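Local coordinates for Lon211 (Mycobacterium tuberculosis, PDB 6VBK), which forms the N-terminal domain of an ATP-dependent Lon protease and probably helps to recognise protein substrates before they are unfolded and degraded, at residues Glu86-Leu91 / Pro96-Arg101; Leu12-Leu17 / Gly80-Ile85; Ile44-Ala49 / Gly116-Val121. All coordinates share one frame; numbering follows the deposited sequence.

Interaction 1. Residues Glu86-Leu91 / Pro96-Arg101; sequences EQEGRL and PGAVVR
The guanidinium of Arg-101 meets the carboxylate of Glu-86 at its edge: OE2 of Glu-86 lies a rather short 2.5 Å from NE of Arg-101, almost in the guanidinium plane, and the N-H points nearly straight at it. The two planes are turned 51° from each other. This is a single-point salt bridge, since a water, not a second direct bond, links NH2 of Arg-101 to OE2, accepting from the first and donating to the second. The arginine reaches this position by bending at chi3 (61°), while the glutamate chain folds over at chi2, its CG running against Arg-101 CB. Beside this pair the hairpin carries a classic beta bulge, in which Glu-86 and Gln-87 both face Val-99. Glu-86 N donates to Val-99 O at 2.6 Å. The bond from Gln-87 N to Val-99 O is weak, at 3.4 Å, while Val-99 N donates to Gln-87 O at 2.8 Å. CB and OE1 of Gln-87 run alongside CB and CG2 of Val-99. Toward the turn, Gly-89 and Gly-97 form a hydrogen-bonded pair. Gly-97 has no side chain, which lets Leu-91 CG settle 3.8 Å from Gly-97 CA; the branched apolar end of the leucine covers this bare backbone and also touches Pro-31. On the far side of strand 96-112 from strand 79-88, strand 29-33 pairs with it, bonding to the backbones of Ala-98 and Val-100. Helix 38-50 packs on the face bearing Glu-88 and Ala-98: Ile-44 touches both, and Glu-88 forms a salt bridge with Arg-48.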
ATOM      1  N   GLU B  86      21.663   0.324  13.114  1.00 38.63           N
ATOM      2  CA  GLU B  86      22.172   1.567  13.680  1.00 38.36           C
ATOM      3  C   GLU B  86      23.692   1.631  13.627  1.00 51.21           C
ATOM      4  O   GLU B  86      24.260   2.692  13.343  1.00 49.03           O
ATOM      5  CB  GLU B  86      21.685   1.724  15.122  1.00 41.58           C
ATOM      6  CG  GLU B  86      20.172   1.773  15.276  1.00 45.44           C
ATOM      7  CD  GLU B  86      19.585   3.131  14.931  1.00 60.95           C
ATOM      8  OE1 GLU B  86      20.359   4.053  14.597  1.00 63.74           O
ATOM      9  OE2 GLU B  86      18.347   3.275  14.997  1.00 62.18           O
ATOM     10  N   GLN B  87      24.365   0.517  13.903  1.00 48.32           N
ATOM     11  CA  GLN B  87      25.817   0.484  13.951  1.00 45.60           C
ATOM     12  C   GLN B  87      26.321  -0.826  13.365  1.00 46.83           C
ATOM     13  O   GLN B  87      25.625  -1.844  13.384  1.00 45.54           O
ATOM     14  CB  GLN B  87      26.340   0.639  15.385  1.00 48.19           C
ATOM     15  CG  GLN B  87      26.096   2.005  15.995  1.00 74.99           C
ATOM     16  CD  GLN B  87      26.617   2.104  17.411  1.00 92.17           C
ATOM     17  OE1 GLN B  87      26.830   1.092  18.079  1.00 99.00           O
ATOM     18  NE2 GLN B  87      26.833   3.328  17.876  1.00 99.08           N
ATOM     19  N   GLU B  88      27.544  -0.784  12.843  1.00 54.67           N
ATOM     20  CA  GLU B  88      28.240  -1.974  12.376  1.00 55.97           C
ATOM     21  C   GLU B  88      29.684  -1.914  12.846  1.00 65.13           C
ATOM     22  O   GLU B  88      30.331  -0.867  12.762  1.00 62.43           O
ATOM     23  CB  GLU B  88      28.189  -2.108  10.849  1.00 61.70           C
ATOM     24  CG  GLU B  88      26.798  -2.347  10.286  1.00 65.44           C
ATOM     25  CD  GLU B  88      26.827  -2.742   8.824  1.00 78.73           C
ATOM     26  OE1 GLU B  88      27.412  -3.798   8.504  1.00 79.33           O
ATOM     27  OE2 GLU B  88      26.274  -1.991   7.995  1.00 81.58           O
ATOM     28  N   GLY B  89      30.177  -3.044  13.345  1.00 60.46           N
ATOM     29  CA  GLY B  89      31.536  -3.135  13.841  1.00 68.53           C
ATOM     30  C   GLY B  89      31.834  -4.503  14.416  1.00 72.34           C
ATOM     31  O   GLY B  89      31.489  -5.522  13.810  1.00 89.31           O
ATOM     32  N   ARG B  90      32.468  -4.547  15.585  1.00 67.26           N
ATOM     33  CA  ARG B  90      32.783  -5.802  16.254  1.00 60.42           C
ATOM     34  C   ARG B  90      32.206  -5.797  17.662  1.00 61.28           C
ATOM     35  O   ARG B  90      32.361  -4.819  18.401  1.00 66.70           O
ATOM     36  CB  ARG B  90      34.294  -6.048  16.291  1.00 72.83           C
ATOM     37  CG  ARG B  90      34.885  -6.367  14.924  1.00 70.36           C
ATOM     38  CD  ARG B  90      36.302  -6.904  15.030  1.00 74.42           C
ATOM     39  NE  ARG B  90      36.839  -7.267  13.721  1.00 71.72           N
ATOM     40  CZ  ARG B  90      36.656  -8.448  13.140  1.00 81.65           C
ATOM     41  NH1 ARG B  90      35.948  -9.390  13.750  1.00 77.03           N
ATOM     42  NH2 ARG B  90      37.182  -8.690  11.947  1.00 81.56           N
ATOM     43  N   LEU B  91      31.543  -6.892  18.020  1.00 60.48           N
ATOM     44  CA  LEU B  91      30.975  -7.048  19.344  1.00 57.40           C
ATOM     45  C   LEU B  91      32.086  -7.232  20.377  1.00 58.87           C
ATOM     46  O   LEU B  91      33.230  -7.531  20.023  1.00 61.54           O
ATOM     47  CB  LEU B  91      30.018  -8.239  19.356  1.00 44.01           C
ATOM     48  CG  LEU B  91      28.827  -8.111  18.404  1.00 55.14           C
ATOM     49  CD1 LEU B  91      27.958  -9.357  18.455  1.00 58.84           C
ATOM     50  CD2 LEU B  91      28.008  -6.868  18.728  1.00 57.54           C
ATOM     51  N   PRO B  96      32.156 -10.325  14.392  1.00 53.08           N
ATOM     52  CA  PRO B  96      31.595  -9.281  13.527  1.00 49.91           C
ATOM     53  C   PRO B  96      30.124  -9.087  13.860  1.00 48.73           C
ATOM     54  O   PRO B  96      29.355 -10.049  13.911  1.00 57.06           O
ATOM     55  CB  PRO B  96      31.796  -9.838  12.114  1.00 56.95           C
ATOM     56  CG  PRO B  96      31.881 -11.321  12.305  1.00 63.39           C
ATOM     57  CD  PRO B  96      32.541 -11.529  13.638  1.00 64.65           C
ATOM     58  N   GLY B  97      29.737  -7.836  14.113  1.00 56.78           N
ATOM     59  CA  GLY B  97      28.436  -7.568  14.685  1.00 54.69           C
ATOM     60  C   GLY B  97      27.742  -6.393  14.027  1.00 54.36           C
ATOM     61  O   GLY B  97      28.329  -5.641  13.245  1.00 50.74           O
ATOM     62  N   ALA B  98      26.463  -6.261  14.365  1.00 50.22           N
ATOM     63  CA  ALA B  98      25.652  -5.125  13.966  1.00 47.73           C
ATOM     64  C   ALA B  98      24.665  -4.834  15.084  1.00 47.32           C
ATOM     65  O   ALA B  98      24.287  -5.730  15.843  1.00 52.18           O
ATOM     66  CB  ALA B  98      24.913  -5.388  12.648  1.00 42.79           C
ATOM     67  N   VAL B  99      24.262  -3.574  15.189  1.00 43.34           N
ATOM     68  CA  VAL B  99      23.282  -3.141  16.178  1.00 42.11           C
ATOM     69  C   VAL B  99      22.026  -2.725  15.429  1.00 37.76           C
ATOM     70  O   VAL B  99      22.076  -1.846  14.560  1.00 46.42           O
ATOM     71  CB  VAL B  99      23.817  -1.996  17.049  1.00 47.91           C
ATOM     72  CG1 VAL B  99      22.732  -1.490  17.981  1.00 40.46           C
ATOM     73  CG2 VAL B  99      25.026  -2.463  17.842  1.00 42.42           C
ATOM     74  N   VAL B 100      20.903  -3.359  15.760  1.00 41.31           N
ATOM     75  CA  VAL B 100      19.638  -3.114  15.081  1.00 37.85           C
ATOM     76  C   VAL B 100      18.626  -2.593  16.094  1.00 39.65           C
ATOM     77  O   VAL B 100      18.625  -3.002  17.261  1.00 43.22           O
ATOM     78  CB  VAL B 100      19.112  -4.380  14.369  1.00 42.08           C
ATOM     79  CG1 VAL B 100      18.712  -5.452  15.377  1.00 40.43           C
ATOM     80  CG2 VAL B 100      17.946  -4.037  13.450  1.00 50.00           C
ATOM     81  N   ARG B 101      17.780  -1.672  15.643  1.00 37.93           N
ATOM     82  CA  ARG B 101      16.716  -1.098  16.453  1.00 36.44           C
ATOM     83  C   ARG B 101      15.375  -1.447  15.825  1.00 40.23           C
ATOM     84  O   ARG B 101      15.140  -1.146  14.650  1.00 41.62           O
ATOM     85  CB  ARG B 101      16.871   0.422  16.568  1.00 37.43           C
ATOM     86  CG  ARG B 101      15.706   1.125  17.255  1.00 44.79           C
ATOM     87  CD  ARG B 101      15.919   2.634  17.265  1.00 48.26           C
ATOM     88  NE  ARG B 101      16.015   3.179  15.913  1.00 68.75           N
ATOM     89  CZ  ARG B 101      15.001   3.732  15.257  1.00 81.80           C
ATOM     90  NH1 ARG B 101      13.809   3.823  15.831  1.00 95.47           N
ATOM     91  NH2 ARG B 101      15.178   4.199  14.029  1.00 76.55           N
TER
HETATM   92  O   HOH W   1      17.666   5.284  13.405  1.00115.29           O

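Interaction 2. Residues Leu12-Leu17 / Gly80-Ile85; sequences LTLPVL and GTLGVI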
ATOM      1  N   LEU B  12       5.788  -1.960   1.855  1.00 81.27           N
ATOM      2  CA  LEU B  12       7.241  -1.895   1.866  1.00 74.16           C
ATOM      3  C   LEU B  12       7.843  -3.171   1.289  1.00 74.74           C
ATOM      4  O   LEU B  12       7.232  -4.241   1.298  1.00 60.44           O
ATOM      5  CB  LEU B  12       7.766  -1.684   3.287  1.00 81.93           C
ATOM      6  CG  LEU B  12       7.741  -0.275   3.874  1.00 85.78           C
ATOM      7  CD1 LEU B  12       8.215  -0.317   5.312  1.00 88.02           C
ATOM      8  CD2 LEU B  12       8.612   0.662   3.056  1.00 86.95           C
ATOM      9  N   THR B  13       9.067  -3.040   0.787  1.00 68.56           N
ATOM     10  CA  THR B  13       9.858  -4.169   0.313  1.00 57.75           C
ATOM     11  C   THR B  13      11.162  -4.191   1.095  1.00 51.54           C
ATOM     12  O   THR B  13      11.948  -3.238   1.022  1.00 62.82           O
ATOM     13  CB  THR B  13      10.121  -4.067  -1.192  1.00 71.75           C
ATOM     14  OG1 THR B  13       8.877  -4.141  -1.901  1.00 83.40           O
ATOM     15  CG2 THR B  13      11.022  -5.195  -1.653  1.00 66.84           C
ATOM     16  N   LEU B  14      11.387  -5.263   1.847  1.00 54.86           N
ATOM     17  CA  LEU B  14      12.511  -5.349   2.767  1.00 54.13           C
ATOM     18  C   LEU B  14      13.169  -6.716   2.664  1.00 48.68           C
ATOM     19  O   LEU B  14      12.498  -7.712   2.363  1.00 51.02           O
ATOM     20  CB  LEU B  14      12.064  -5.112   4.218  1.00 48.56           C
ATOM     21  CG  LEU B  14      11.403  -3.767   4.525  1.00 44.82           C
ATOM     22  CD1 LEU B  14      10.738  -3.804   5.889  1.00 59.10           C
ATOM     23  CD2 LEU B  14      12.424  -2.642   4.449  1.00 54.24           C
ATOM     24  N   PRO B  15      14.476  -6.796   2.911  1.00 56.78           N
ATOM     25  CA  PRO B  15      15.130  -8.107   2.988  1.00 51.13           C
ATOM     26  C   PRO B  15      14.852  -8.770   4.327  1.00 58.30           C
ATOM     27  O   PRO B  15      14.825  -8.117   5.374  1.00 55.54           O
ATOM     28  CB  PRO B  15      16.615  -7.767   2.827  1.00 57.34           C
ATOM     29  CG  PRO B  15      16.734  -6.394   3.397  1.00 60.44           C
ATOM     30  CD  PRO B  15      15.432  -5.689   3.097  1.00 60.92           C
ATOM     31  N   VAL B  16      14.640 -10.080   4.286  1.00 51.25           N
ATOM     32  CA  VAL B  16      14.287 -10.833   5.485  1.00 56.80           C
ATOM     33  C   VAL B  16      15.558 -11.211   6.234  1.00 60.27           C
ATOM     34  O   VAL B  16      16.430 -11.901   5.694  1.00 55.18           O
ATOM     35  CB  VAL B  16      13.465 -12.081   5.134  1.00 58.44           C
ATOM     36  CG1 VAL B  16      13.278 -12.950   6.368  1.00 59.59           C
ATOM     37  CG2 VAL B  16      12.121 -11.681   4.556  1.00 57.97           C
ATOM     38  N   LEU B  17      15.651 -10.748   7.479  1.00 45.06           N
ATOM     39  CA  LEU B  17      16.783 -11.128   8.359  1.00 52.18           C
ATOM     40  C   LEU B  17      16.216 -12.127   9.367  1.00 58.26           C
ATOM     41  O   LEU B  17      15.565 -11.694  10.323  1.00 64.22           O
ATOM     42  CB  LEU B  17      17.356  -9.886   9.046  1.00 55.29           C
ATOM     43  CG  LEU B  17      18.780 -10.038   9.575  1.00 58.14           C
ATOM     44  CD1 LEU B  17      19.434  -8.682   9.782  1.00 53.29           C
ATOM     45  CD2 LEU B  17      18.793 -10.844  10.862  1.00 64.88           C
ATOM     46  N   GLY B  80       6.795  -9.307  10.870  1.00 65.49           N
ATOM     47  CA  GLY B  80       8.167  -9.030  11.227  1.00 66.16           C
ATOM     48  C   GLY B  80       8.291  -7.648  11.849  1.00 71.66           C
ATOM     49  O   GLY B  80       7.342  -6.867  11.900  1.00 54.78           O
ATOM     50  N   THR B  81       9.494  -7.358  12.333  1.00 46.48           N
ATOM     51  CA  THR B  81       9.808  -6.061  12.919  1.00 56.58           C
ATOM     52  C   THR B  81      10.715  -5.298  11.965  1.00 48.81           C
ATOM     53  O   THR B  81      11.799  -5.779  11.617  1.00 50.67           O
ATOM     54  CB  THR B  81      10.480  -6.212  14.283  1.00 56.46           C
ATOM     55  OG1 THR B  81       9.607  -6.915  15.174  1.00 57.70           O
ATOM     56  CG2 THR B  81      10.794  -4.846  14.873  1.00 48.41           C
ATOM     57  N   LEU B  82      10.263  -4.124  11.533  1.00 54.78           N
ATOM     58  CA  LEU B  82      11.116  -3.235  10.756  1.00 55.58           C
ATOM     59  C   LEU B  82      12.321  -2.832  11.593  1.00 57.63           C
ATOM     60  O   LEU B  82      12.171  -2.231  12.661  1.00 45.18           O
ATOM     61  CB  LEU B  82      10.329  -2.002  10.312  1.00 54.06           C
ATOM     62  CG  LEU B  82      11.122  -0.889   9.620  1.00 54.89           C
ATOM     63  CD1 LEU B  82      11.854  -1.425   8.401  1.00 54.11           C
ATOM     64  CD2 LEU B  82      10.211   0.269   9.235  1.00 56.11           C
ATOM     65  N   GLY B  83      13.508  -3.176  11.121  1.00 46.26           N
ATOM     66  CA  GLY B  83      14.739  -2.928  11.856  1.00 40.24           C
ATOM     67  C   GLY B  83      15.637  -1.954  11.122  1.00 44.39           C
ATOM     68  O   GLY B  83      15.770  -2.023   9.898  1.00 48.34           O
ATOM     69  N   VAL B  84      16.250  -1.049  11.877  1.00 39.42           N
ATOM     70  CA  VAL B  84      17.213  -0.089  11.347  1.00 41.33           C
ATOM     71  C   VAL B  84      18.590  -0.480  11.863  1.00 39.09           C
ATOM     72  O   VAL B  84      18.818  -0.518  13.079  1.00 42.67           O
ATOM     73  CB  VAL B  84      16.860   1.352  11.746  1.00 47.91           C
ATOM     74  CG1 VAL B  84      18.009   2.287  11.410  1.00 51.08           C
ATOM     75  CG2 VAL B  84      15.587   1.799  11.046  1.00 47.42           C
ATOM     76  N   ILE B  85      19.503  -0.782  10.942  1.00 40.75           N
ATOM     77  CA  ILE B  85      20.878  -1.101  11.306  1.00 38.83           C
ATOM     78  C   ILE B  85      21.541   0.180  11.793  1.00 48.42           C
ATOM     79  O   ILE B  85      21.928   1.037  10.991  1.00 47.82           O
ATOM     80  CB  ILE B  85      21.649  -1.721  10.126  1.00 46.07           C
ATOM     81  CG1 ILE B  85      20.947  -2.991   9.639  1.00 44.65           C
ATOM     82  CG2 ILE B  85      23.084  -2.028  10.529  1.00 41.00           C
ATOM     83  CD1 ILE B  85      20.912  -4.105  10.665  1.00 48.93           C
TER
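Leu-14 and Leu-82 make a purely apolar contact inside a small, closed beta barrel, characteristic of PUA-like domains, between two strands that are not paired with each other. The backbones stay well apart, with 8.4 Å between Leu-14 CA and Leu-82 CA, and no hydrogen bond joins the segments. Side chains alone bridge the distance, and they bury just 132 Å² in total. The heart of the contact is a methyl-to-methyl touch, Leu-14 CD1 standing 3.6 Å from Leu-82 CD1. The second methyl of Leu-14, CD2, approaches that same Leu-82 CD1 at 4.2 Å, so one methyl of Leu-82 is received by the forked end of Leu-14. The two side chains cross at about a right angle. Leu-82 places its CG opposite the backbone N (chi1 173°), which swings the methyls across toward strand 9-19 although its CB does not set out in that direction. Its other methyl, CD2, meets Leu-12 CD1 more loosely at 4.4 Å. Leucine suits the task: two of them reaching inward meet across the gap, the fork of Leu-82 gives each neighbour its own methyl, and neither Leu-14 nor Leu-82 brings a polar side-chain atom into this buried place. Strand 65-70 lies between the two strands in the barrel, parallel to 9-19 and antiparallel to 79-88, and supplies Leu-67 against Leu-14 and Arg-65 against Leu-12 and Leu-82. From strand 96-112, Ser-104 and Val-106 touch Leu-82, while strand 120-125 borders 9-19 on its remaining side, bonding to Leu-12 and Leu-14 through the backbones of Gly-123 and Val-121.

Interaction 3. Residues Ile44-Ala49 / Gly116-Val121; sequences IEAARA and GAALWV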
ATOM      1  N   ILE B  44      21.817  -7.873   5.537  1.00 59.42           N
ATOM      2  CA  ILE B  44      22.326  -6.534   5.813  1.00 65.06           C
ATOM      3  C   ILE B  44      22.941  -5.926   4.559  1.00 59.02           C
ATOM      4  O   ILE B  44      22.773  -4.731   4.286  1.00 61.11           O
ATOM      5  CB  ILE B  44      23.333  -6.579   6.978  1.00 62.74           C
ATOM      6  CG1 ILE B  44      22.644  -7.080   8.250  1.00 53.78           C
ATOM      7  CG2 ILE B  44      23.959  -5.210   7.204  1.00 57.37           C
ATOM      8  CD1 ILE B  44      23.545  -7.112   9.463  1.00 53.01           C
ATOM      9  N   GLU B  45      23.654  -6.734   3.771  1.00 53.95           N
ATOM     10  CA  GLU B  45      24.278  -6.212   2.558  1.00 58.60           C
ATOM     11  C   GLU B  45      23.242  -5.918   1.484  1.00 62.01           C
ATOM     12  O   GLU B  45      23.381  -4.947   0.730  1.00 63.26           O
ATOM     13  CB  GLU B  45      25.331  -7.193   2.044  1.00 67.22           C
ATOM     14  CG  GLU B  45      26.605  -7.197   2.869  1.00 82.42           C
ATOM     15  CD  GLU B  45      27.214  -5.814   2.996  1.00 99.01           C
ATOM     16  OE1 GLU B  45      27.252  -5.080   1.984  1.00104.46           O
ATOM     17  OE2 GLU B  45      27.646  -5.453   4.112  1.00106.77           O
ATOM     18  N   ALA B  46      22.199  -6.746   1.391  1.00 54.61           N
ATOM     19  CA  ALA B  46      21.090  -6.429   0.497  1.00 63.15           C
ATOM     20  C   ALA B  46      20.384  -5.155   0.937  1.00 56.11           C
ATOM     21  O   ALA B  46      19.932  -4.364   0.101  1.00 63.07           O
ATOM     22  CB  ALA B  46      20.106  -7.597   0.442  1.00 67.30           C
ATOM     23  N   ALA B  47      20.282  -4.938   2.250  1.00 58.17           N
ATOM     24  CA  ALA B  47      19.680  -3.706   2.748  1.00 61.62           C
ATOM     25  C   ALA B  47      20.566  -2.503   2.455  1.00 67.07           C
ATOM     26  O   ALA B  47      20.065  -1.424   2.120  1.00 62.74           O
ATOM     27  CB  ALA B  47      19.409  -3.821   4.246  1.00 51.23           C
ATOM     28  N   ARG B  48      21.885  -2.669   2.576  1.00 66.67           N
ATOM     29  CA  ARG B  48      22.796  -1.565   2.293  1.00 66.76           C
ATOM     30  C   ARG B  48      22.730  -1.170   0.824  1.00 75.09           C
ATOM     31  O   ARG B  48      22.637   0.017   0.493  1.00 84.50           O
ATOM     32  CB  ARG B  48      24.224  -1.945   2.683  1.00 77.07           C
ATOM     33  CG  ARG B  48      25.168  -0.757   2.774  1.00 86.37           C
ATOM     34  CD  ARG B  48      26.622  -1.192   2.787  1.00 99.28           C
ATOM     35  NE  ARG B  48      26.835  -2.372   3.619  1.00109.28           N
ATOM     36  CZ  ARG B  48      26.959  -2.343   4.942  1.00109.34           C
ATOM     37  NH1 ARG B  48      26.885  -1.191   5.595  1.00114.04           N
ATOM     38  NH2 ARG B  48      27.153  -3.469   5.613  1.00 97.12           N
ATOM     39  N   ALA B  49      22.769  -2.160  -0.072  1.00 71.71           N
ATOM     40  CA  ALA B  49      22.701  -1.878  -1.502  1.00 75.35           C
ATOM     41  C   ALA B  49      21.389  -1.198  -1.872  1.00 83.96           C
ATOM     42  O   ALA B  49      21.371  -0.270  -2.688  1.00 78.29           O
ATOM     43  CB  ALA B  49      22.879  -3.171  -2.299  1.00 76.65           C
ATOM     44  N   GLY B 116      21.126  -8.086  -3.998  1.00 88.76           N
ATOM     45  CA  GLY B 116      21.788  -8.966  -3.057  1.00 78.82           C
ATOM     46  C   GLY B 116      21.269 -10.391  -3.119  1.00 74.34           C
ATOM     47  O   GLY B 116      20.423 -10.755  -3.938  1.00 77.03           O
ATOM     48  N   ALA B 117      21.797 -11.215  -2.216  1.00 74.87           N
ATOM     49  CA  ALA B 117      21.448 -12.627  -2.141  1.00 81.61           C
ATOM     50  C   ALA B 117      20.388 -12.918  -1.087  1.00 75.52           C
ATOM     51  O   ALA B 117      20.115 -14.091  -0.807  1.00 83.20           O
ATOM     52  CB  ALA B 117      22.700 -13.464  -1.866  1.00 76.16           C
ATOM     53  N   ALA B 118      19.787 -11.888  -0.503  1.00 78.00           N
ATOM     54  CA  ALA B 118      18.804 -12.066   0.552  1.00 73.99           C
ATOM     55  C   ALA B 118      17.413 -12.305  -0.027  1.00 75.05           C
ATOM     56  O   ALA B 118      17.132 -12.004  -1.190  1.00 71.14           O
ATOM     57  CB  ALA B 118      18.779 -10.848   1.474  1.00 61.54           C
ATOM     58  N   LEU B 119      16.541 -12.857   0.812  1.00 71.38           N
ATOM     59  CA  LEU B 119      15.147 -13.062   0.444  1.00 74.53           C
ATOM     60  C   LEU B 119      14.356 -11.785   0.690  1.00 65.91           C
ATOM     61  O   LEU B 119      14.432 -11.195   1.773  1.00 57.62           O
ATOM     62  CB  LEU B 119      14.552 -14.222   1.242  1.00 80.19           C
ATOM     63  CG  LEU B 119      13.036 -14.410   1.174  1.00 85.15           C
ATOM     64  CD1 LEU B 119      12.574 -14.638  -0.258  1.00 92.38           C
ATOM     65  CD2 LEU B 119      12.607 -15.562   2.070  1.00 92.75           C
ATOM     66  N   TRP B 120      13.599 -11.359  -0.316  1.00 65.81           N
ATOM     67  CA  TRP B 120      12.810 -10.139  -0.246  1.00 69.79           C
ATOM     68  C   TRP B 120      11.328 -10.477  -0.170  1.00 69.55           C
ATOM     69  O   TRP B 120      10.851 -11.382  -0.860  1.00 70.76           O
ATOM     70  CB  TRP B 120      13.078  -9.244  -1.458  1.00 64.87           C
ATOM     71  CG  TRP B 120      14.460  -8.667  -1.486  1.00 63.60           C
ATOM     72  CD1 TRP B 120      15.599  -9.284  -1.915  1.00 83.95           C
ATOM     73  CD2 TRP B 120      14.848  -7.351  -1.074  1.00 59.46           C
ATOM     74  NE1 TRP B 120      16.672  -8.435  -1.793  1.00 69.39           N
ATOM     75  CE2 TRP B 120      16.237  -7.242  -1.279  1.00 60.42           C
ATOM     76  CE3 TRP B 120      14.155  -6.256  -0.550  1.00 69.88           C
ATOM     77  CZ2 TRP B 120      16.946  -6.082  -0.977  1.00 67.14           C
ATOM     78  CZ3 TRP B 120      14.860  -5.104  -0.255  1.00 58.90           C
ATOM     79  CH2 TRP B 120      16.241  -5.027  -0.467  1.00 64.41           C
ATOM     80  N   VAL B 121      10.605  -9.746   0.680  1.00 57.54           N
ATOM     81  CA  VAL B 121       9.162  -9.893   0.816  1.00 64.74           C
ATOM     82  C   VAL B 121       8.533  -8.508   0.844  1.00 69.01           C
ATOM     83  O   VAL B 121       9.175  -7.512   1.185  1.00 66.57           O
ATOM     84  CB  VAL B 121       8.758 -10.684   2.084  1.00 73.00           C
ATOM     85  CG1 VAL B 121       9.369 -12.078   2.072  1.00 77.82           C
ATOM     86  CG2 VAL B 121       9.161  -9.925   3.338  1.00 67.21           C
TER
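Ala-46 turns its methyl from helix 38-50 against Gly-116, Ala-118 and Trp-120. Its CB lies 3.7 Å from the CB of Ala-118, 3.8 Å from CZ2 of Trp-120 and 4.1 Å from CA of Gly-116, so one methyl touches three residues at once. The indole also brings its edge to the helix backbone: Ala-46 O sits near the ring plane, 3.6 Å from CZ2 of Trp-120. Small residues suit this meeting place. Alanine on both sides keeps the helix close to the chain, and Gly-116, whose CA comes within 4.4 Å of Ala-46 CA, has no side chain to intervene; its positive phi (76°) is also one that glycine adopts easily. The tryptophan is positioned by a second shell. Its NE1 is hydrogen-bonded to Pro-115 O, just before the segment, and its ring is supported by Thr-13, Pro-15 and Thr-112 from the adjoining strands. Elsewhere on the helix, Arg-48 holds Glu-45 one turn earlier with NE and NH2, a side-on grip within the helix. Ala-47 meanwhile packs on Pro-15, Pro-64 and Val-66. The helix thus rests on the loop leading into strand 120-125 and on the first residue of that strand, through short side chains and one large aromatic, Trp-120, whose edge meets it. The setting is the barrel of the Lon substrate-binding domain, a family of the PUA clan.

The three contacts belong to one barrel and the helix packed against it. Interactions 1 and 2 share strand 79-88, their centres 15 Å apart. Val-84 N lies 3.0 Å from Arg-101 O, a probable hydrogen bond that continues the pairing of the hairpin strands, and Val-100 CG2 packs on Gly-83 CA at 3.7 Å. Interactions 2 and 3 are closest, about 10 Å between centres: Val-16 N sits 2.8 Å from Leu-119 O, a probable hydrogen bond, and Leu-14 C is 3.4 Å from Trp-120 CE3. Helix 38-50 ties interaction 3 to interaction 1, some 16 Å away between centres, through the salt bridge of Arg-48 NH1 with Glu-88 OE2 at 2.6 Å.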